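Local coordinates for protein prenylcyclase (Actinoplanes teichomyceticus, PDB 6IJ1) that probably acts as a prenyl (terpene) cyclase or prenyltransferase on an isoprenoid substrate, at residues 177-190 / 209-222. Sequence-based numbering, arbitrary orientation.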
loop_
_atom_site.group_PDB
_atom_site.type_symbol
_atom_site.label_atom_id
_atom_site.label_comp_id
_atom_site.label_asym_id
_atom_site.label_seq_id
_atom_site.Cartn_x
_atom_site.Cartn_y
_atom_site.Cartn_z
ATOM N N VAL A 177 -5.471 7.326 -14.743
ATOM C CA VAL A 177 -4.886 8.542 -14.173
ATOM C C VAL A 177 -5.923 9.665 -14.110
ATOM O O VAL A 177 -5.986 10.408 -13.117
ATOM C CB VAL A 177 -3.659 8.953 -14.998
ATOM C CG1 VAL A 177 -3.268 10.423 -14.671
ATOM C CG2 VAL A 177 -2.433 7.996 -14.765
ATOM N N ASN A 178 -6.750 9.834 -15.170
ATOM C CA ASN A 178 -7.763 10.887 -15.127
ATOM C C ASN A 178 -8.740 10.670 -13.991
ATOM O O ASN A 178 -9.105 11.631 -13.304
ATOM C CB ASN A 178 -8.517 10.995 -16.470
ATOM C CG ASN A 178 -7.651 11.659 -17.512
ATOM O OD1 ASN A 178 -6.728 12.389 -17.152
ATOM N ND2 ASN A 178 -7.923 11.408 -18.782
ATOM N N GLY A 179 -9.117 9.406 -13.748
ATOM C CA GLY A 179 -10.044 9.107 -12.676
ATOM C C GLY A 179 -9.397 9.379 -11.329
ATOM O O GLY A 179 -10.038 9.945 -10.429
ATOM N N LEU A 180 -8.123 9.035 -11.204
ATOM C CA LEU A 180 -7.407 9.313 -9.951
ATOM C C LEU A 180 -7.331 10.809 -9.692
ATOM O O LEU A 180 -7.652 11.283 -8.584
ATOM C CB LEU A 180 -6.020 8.701 -10.014
ATOM C CG LEU A 180 -5.118 8.901 -8.798
ATOM C CD1 LEU A 180 -5.800 8.263 -7.499
ATOM C CD2 LEU A 180 -3.765 8.270 -8.999
ATOM N N LEU A 181 -6.985 11.599 -10.726
ATOM C CA LEU A 181 -6.910 13.047 -10.551
ATOM C C LEU A 181 -8.255 13.632 -10.143
ATOM O O LEU A 181 -8.297 14.509 -9.272
ATOM C CB LEU A 181 -6.442 13.707 -11.855
ATOM C CG LEU A 181 -4.978 13.398 -12.165
ATOM C CD1 LEU A 181 -4.680 13.935 -13.595
ATOM C CD2 LEU A 181 -3.984 14.084 -11.201
ATOM N N ARG A 182 -9.375 13.121 -10.715
ATOM C CA ARG A 182 -10.677 13.657 -10.353
ATOM C C ARG A 182 -11.060 13.317 -8.905
ATOM O O ARG A 182 -11.891 14.017 -8.296
ATOM C CB ARG A 182 -11.766 13.115 -11.291
ATOM C CG ARG A 182 -11.793 13.869 -12.637
ATOM C CD ARG A 182 -13.043 13.466 -13.455
ATOM N NE ARG A 182 -12.991 12.059 -13.828
ATOM C CZ ARG A 182 -12.392 11.601 -14.928
ATOM N NH1 ARG A 182 -11.821 12.441 -15.783
ATOM N NH2 ARG A 182 -12.383 10.300 -15.177
ATOM N N ALA A 183 -10.437 12.291 -8.309
ATOM C CA ALA A 183 -10.762 11.925 -6.937
ATOM C C ALA A 183 -9.989 12.734 -5.883
ATOM O O ALA A 183 -10.237 12.561 -4.669
ATOM C CB ALA A 183 -10.499 10.430 -6.766
ATOM N N GLN A 184 -9.046 13.577 -6.271
ATOM C CA GLN A 184 -8.318 14.372 -5.288
ATOM C C GLN A 184 -9.264 15.368 -4.635
ATOM O O GLN A 184 -10.078 15.992 -5.309
ATOM C CB GLN A 184 -7.157 15.140 -5.948
ATOM C CG GLN A 184 -6.233 15.782 -4.955
ATOM C CD GLN A 184 -5.067 16.508 -5.611
ATOM O OE1 GLN A 184 -5.135 16.848 -6.831
ATOM N NE2 GLN A 184 -4.000 16.724 -4.859
ATOM N N ARG A 185 -9.171 15.508 -3.330
ATOM C CA ARG A 185 -10.033 16.459 -2.631
ATOM C C ARG A 185 -9.451 17.857 -2.794
ATOM O O ARG A 185 -8.267 18.011 -3.045
ATOM C CB ARG A 185 -10.107 16.089 -1.136
ATOM C CG ARG A 185 -10.711 14.694 -0.898
ATOM C CD ARG A 185 -12.227 14.720 -1.017
ATOM N NE ARG A 185 -12.945 13.433 -0.830
ATOM C CZ ARG A 185 -13.020 12.748 0.314
ATOM N NH1 ARG A 185 -12.355 13.150 1.404
ATOM N NH2 ARG A 185 -13.727 11.622 0.361
ATOM N N PRO A 186 -10.282 18.893 -2.634
ATOM C CA PRO A 186 -9.777 20.270 -2.766
ATOM C C PRO A 186 -8.730 20.630 -1.753
ATOM O O PRO A 186 -7.926 21.537 -2.031
ATOM C CB PRO A 186 -11.016 21.138 -2.548
ATOM C CG PRO A 186 -12.168 20.262 -2.745
ATOM C CD PRO A 186 -11.719 18.839 -2.391
ATOM N N THR A 187 -8.692 19.949 -0.612
ATOM C CA THR A 187 -7.648 20.194 0.378
ATOM C C THR A 187 -6.327 19.509 0.016
ATOM O O THR A 187 -5.319 19.753 0.680
ATOM C CB THR A 187 -8.150 19.761 1.749
ATOM O OG1 THR A 187 -8.828 18.521 1.619
ATOM C CG2 THR A 187 -9.154 20.833 2.308
ATOM N N GLY A 188 -6.281 18.733 -1.084
ATOM C CA GLY A 188 -5.050 18.192 -1.633
ATOM C C GLY A 188 -4.823 16.695 -1.395
ATOM O O GLY A 188 -3.956 16.107 -2.030
ATOM N N GLU A 189 -5.541 16.104 -0.461
ATOM C CA GLU A 189 -5.357 14.686 -0.219
ATOM C C GLU A 189 -6.291 13.831 -1.038
ATOM O O GLU A 189 -7.318 14.265 -1.573
ATOM C CB GLU A 189 -5.576 14.377 1.266
ATOM C CG GLU A 189 -6.998 14.191 1.715
ATOM C CD GLU A 189 -7.727 15.490 2.032
ATOM O OE1 GLU A 189 -7.422 16.581 1.458
ATOM O OE2 GLU A 189 -8.641 15.390 2.894
ATOM N N TRP A 190 -5.958 12.537 -1.081
ATOM C CA TRP A 190 -6.882 11.562 -1.626
ATOM C C TRP A 190 -7.437 10.708 -0.507
ATOM O O TRP A 190 -6.686 10.327 0.385
ATOM C CB TRP A 190 -6.200 10.624 -2.611
ATOM C CG TRP A 190 -5.943 11.208 -4.006
ATOM C CD1 TRP A 190 -6.763 11.033 -5.083
ATOM C CD2 TRP A 190 -4.817 11.982 -4.463
ATOM N NE1 TRP A 190 -6.226 11.644 -6.194
ATOM C CE2 TRP A 190 -5.046 12.253 -5.851
ATOM C CE3 TRP A 190 -3.700 12.543 -3.837
ATOM C CZ2 TRP A 190 -4.171 12.987 -6.636
ATOM C CZ3 TRP A 190 -2.770 13.251 -4.634
ATOM C CH2 TRP A 190 -3.038 13.470 -6.026
ATOM N N LEU A 209 1.795 9.182 -9.757
ATOM C CA LEU A 209 1.547 10.255 -10.729
ATOM C C LEU A 209 2.837 10.940 -11.118
ATOM O O LEU A 209 2.859 11.642 -12.160
ATOM C CB LEU A 209 0.548 11.257 -10.152
ATOM C CG LEU A 209 -0.949 10.893 -9.945
ATOM C CD1 LEU A 209 -1.745 11.773 -8.972
ATOM C CD2 LEU A 209 -1.758 10.810 -11.259
ATOM N N ALA A 210 3.910 10.772 -10.347
ATOM C CA ALA A 210 5.178 11.432 -10.700
ATOM C C ALA A 210 5.707 10.896 -12.004
ATOM O O ALA A 210 6.556 11.519 -12.619
ATOM C CB ALA A 210 6.188 11.217 -9.594
ATOM N N THR A 211 5.127 9.793 -12.462
ATOM C CA THR A 211 5.630 9.066 -13.592
ATOM C C THR A 211 4.836 9.408 -14.861
ATOM O O THR A 211 5.090 8.820 -15.929
ATOM C CB THR A 211 5.620 7.550 -13.242
ATOM O OG1 THR A 211 4.294 7.048 -13.242
ATOM C CG2 THR A 211 6.152 7.238 -11.807
ATOM N N VAL A 212 3.950 10.418 -14.785
ATOM C CA VAL A 212 3.021 10.856 -15.843
ATOM C C VAL A 212 2.942 12.369 -16.030
ATOM O O VAL A 212 2.837 13.131 -15.060
ATOM C CB VAL A 212 1.619 10.294 -15.513
ATOM C CG1 VAL A 212 0.545 10.948 -16.338
ATOM C CG2 VAL A 212 1.641 8.767 -15.719
ATOM N N PRO A 213 2.948 12.887 -17.260
ATOM C CA PRO A 213 2.870 14.336 -17.430
ATOM C C PRO A 213 1.477 14.855 -17.110
ATOM O O PRO A 213 0.478 14.124 -17.080
ATOM C CB PRO A 213 3.210 14.549 -18.917
ATOM C CG PRO A 213 3.941 13.264 -19.304
ATOM C CD PRO A 213 3.213 12.201 -18.536
ATOM N N GLY A 214 1.432 16.147 -16.764
ATOM C CA GLY A 214 0.156 16.744 -16.450
ATOM C C GLY A 214 -0.323 16.605 -15.007
ATOM O O GLY A 214 -1.421 17.093 -14.669
ATOM N N THR A 215 0.476 16.018 -14.135
ATOM C CA THR A 215 0.042 15.769 -12.770
ATOM C C THR A 215 0.775 16.628 -11.769
ATOM O O THR A 215 0.559 16.485 -10.547
ATOM C CB THR A 215 0.242 14.283 -12.413
ATOM O OG1 THR A 215 1.650 14.034 -12.315
ATOM C CG2 THR A 215 -0.424 13.357 -13.414
ATOM N N GLU A 216 1.626 17.569 -12.225
ATOM C CA GLU A 216 2.356 18.383 -11.259
ATOM C C GLU A 216 1.436 19.237 -10.371
ATOM O O GLU A 216 1.720 19.344 -9.160
ATOM C CB GLU A 216 3.396 19.300 -11.960
ATOM C CG GLU A 216 4.329 18.527 -12.855
ATOM C CD GLU A 216 3.797 18.348 -14.307
ATOM O OE1 GLU A 216 2.555 18.506 -14.525
ATOM O OE2 GLU A 216 4.632 18.044 -15.219
ATOM N N PRO A 217 0.352 19.869 -10.854
ATOM C CA PRO A 217 -0.505 20.624 -9.943
ATOM C C PRO A 217 -1.051 19.741 -8.808
ATOM O O PRO A 217 -1.022 20.152 -7.685
ATOM C CB PRO A 217 -1.607 21.138 -10.876
ATOM C CG PRO A 217 -0.915 21.208 -12.220
ATOM C CD PRO A 217 -0.027 19.985 -12.255
ATOM N N ALA A 218 -1.545 18.552 -9.148
ATOM C CA ALA A 218 -2.085 17.638 -8.118
ATOM C C ALA A 218 -0.993 17.283 -7.107
ATOM O O ALA A 218 -1.285 17.274 -5.916
ATOM C CB ALA A 218 -2.648 16.404 -8.771
ATOM N N ARG A 219 0.215 17.000 -7.586
ATOM C CA ARG A 219 1.323 16.618 -6.676
ATOM C C ARG A 219 1.723 17.791 -5.782
ATOM O O ARG A 219 1.998 17.558 -4.617
ATOM C CB ARG A 219 2.500 16.057 -7.474
ATOM C CG ARG A 219 2.222 14.668 -8.024
ATOM C CD ARG A 219 3.405 14.110 -8.767
ATOM N NE ARG A 219 3.474 14.638 -10.111
ATOM C CZ ARG A 219 4.595 15.018 -10.688
ATOM N NH1 ARG A 219 5.677 15.196 -9.955
ATOM N NH2 ARG A 219 4.635 15.191 -11.992
ATOM N N ALA A 220 1.755 19.004 -6.327
ATOM C CA ALA A 220 2.128 20.182 -5.512
ATOM C C ALA A 220 1.081 20.422 -4.421
ATOM O O ALA A 220 1.470 20.793 -3.321
ATOM C CB ALA A 220 2.278 21.391 -6.398
ATOM N N ALA A 221 -0.200 20.246 -4.746
ATOM C CA ALA A 221 -1.284 20.460 -3.763
ATOM C C ALA A 221 -1.203 19.388 -2.672
ATOM O O ALA A 221 -1.366 19.723 -1.504
ATOM C CB ALA A 221 -2.622 20.437 -4.454
ATOM N N ALA A 222 -0.937 18.146 -3.063
ATOM C CA ALA A 222 -0.845 17.045 -2.082
ATOM C C ALA A 222 0.367 17.253 -1.169
ATOM O O ALA A 222 0.267 16.944 0.014
ATOM C CB ALA A 222 -0.758 15.728 -2.806
#
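Gln184 reaches across to the first turn of helix 216-229, where its NE2 donates to Ala218 O (3.0 Å, N-H...O 155°), tilted from the carbonyl plane. The same NE2 gives a second, nearly straight bond (173°) to Gly188 O, 2.9 Å away and in the amide plane, so two bonds fix the rotation of the amide. Ala218 O also accepts the helical bond from Ala222 N, the two donors arriving from opposite faces of its plane. With CG anti to the backbone N (chi1 -170°) and the chain extended beyond it, Gln184 spans the gap while its CG lies over the centre of one face of the Trp190 ring, 3.8 Å above the plane. A leucine in its place would probably leave Gly188 O without its side-chain donor and untie the loop from Ala218 O. Past this CG, the far rim of the indole brings CZ3 3.7 Å from Ala222 CB and CZ2 3.6 Å from Leu209 CD1. Leu209 splits its two methyls: CD1 serves Trp190 and Leu181, while CD2 meets Val177 CG1 and Leu180 CD2. Leu181 CD2 also rests on Ala218 CB, 3.6 Å away. In the second shell, Trp190 NE1 donates in the ring plane to Leu180 O (2.8 Å), tying the indole to the backbone of helix 173-182, and Val158 of helix 158-164 and Val206 of helix 198-209 also touch the Trp190 side chain. The backbone of Gly188, with its positive phi, calls for glycine, and a CB there would also collide with Ala221 O. Arg219 grips Thr215 OG1 side-on through NE and NH2, and that hydroxyl bonds Leu209 O, tying the turn before helix 216-229 to Leu209. Gln184, Gly188 and Trp190 match the QxxxGxW pattern of the QW motif, which ties neighbouring helices together in the alpha/alpha barrels of squalene-hopene cyclase relatives.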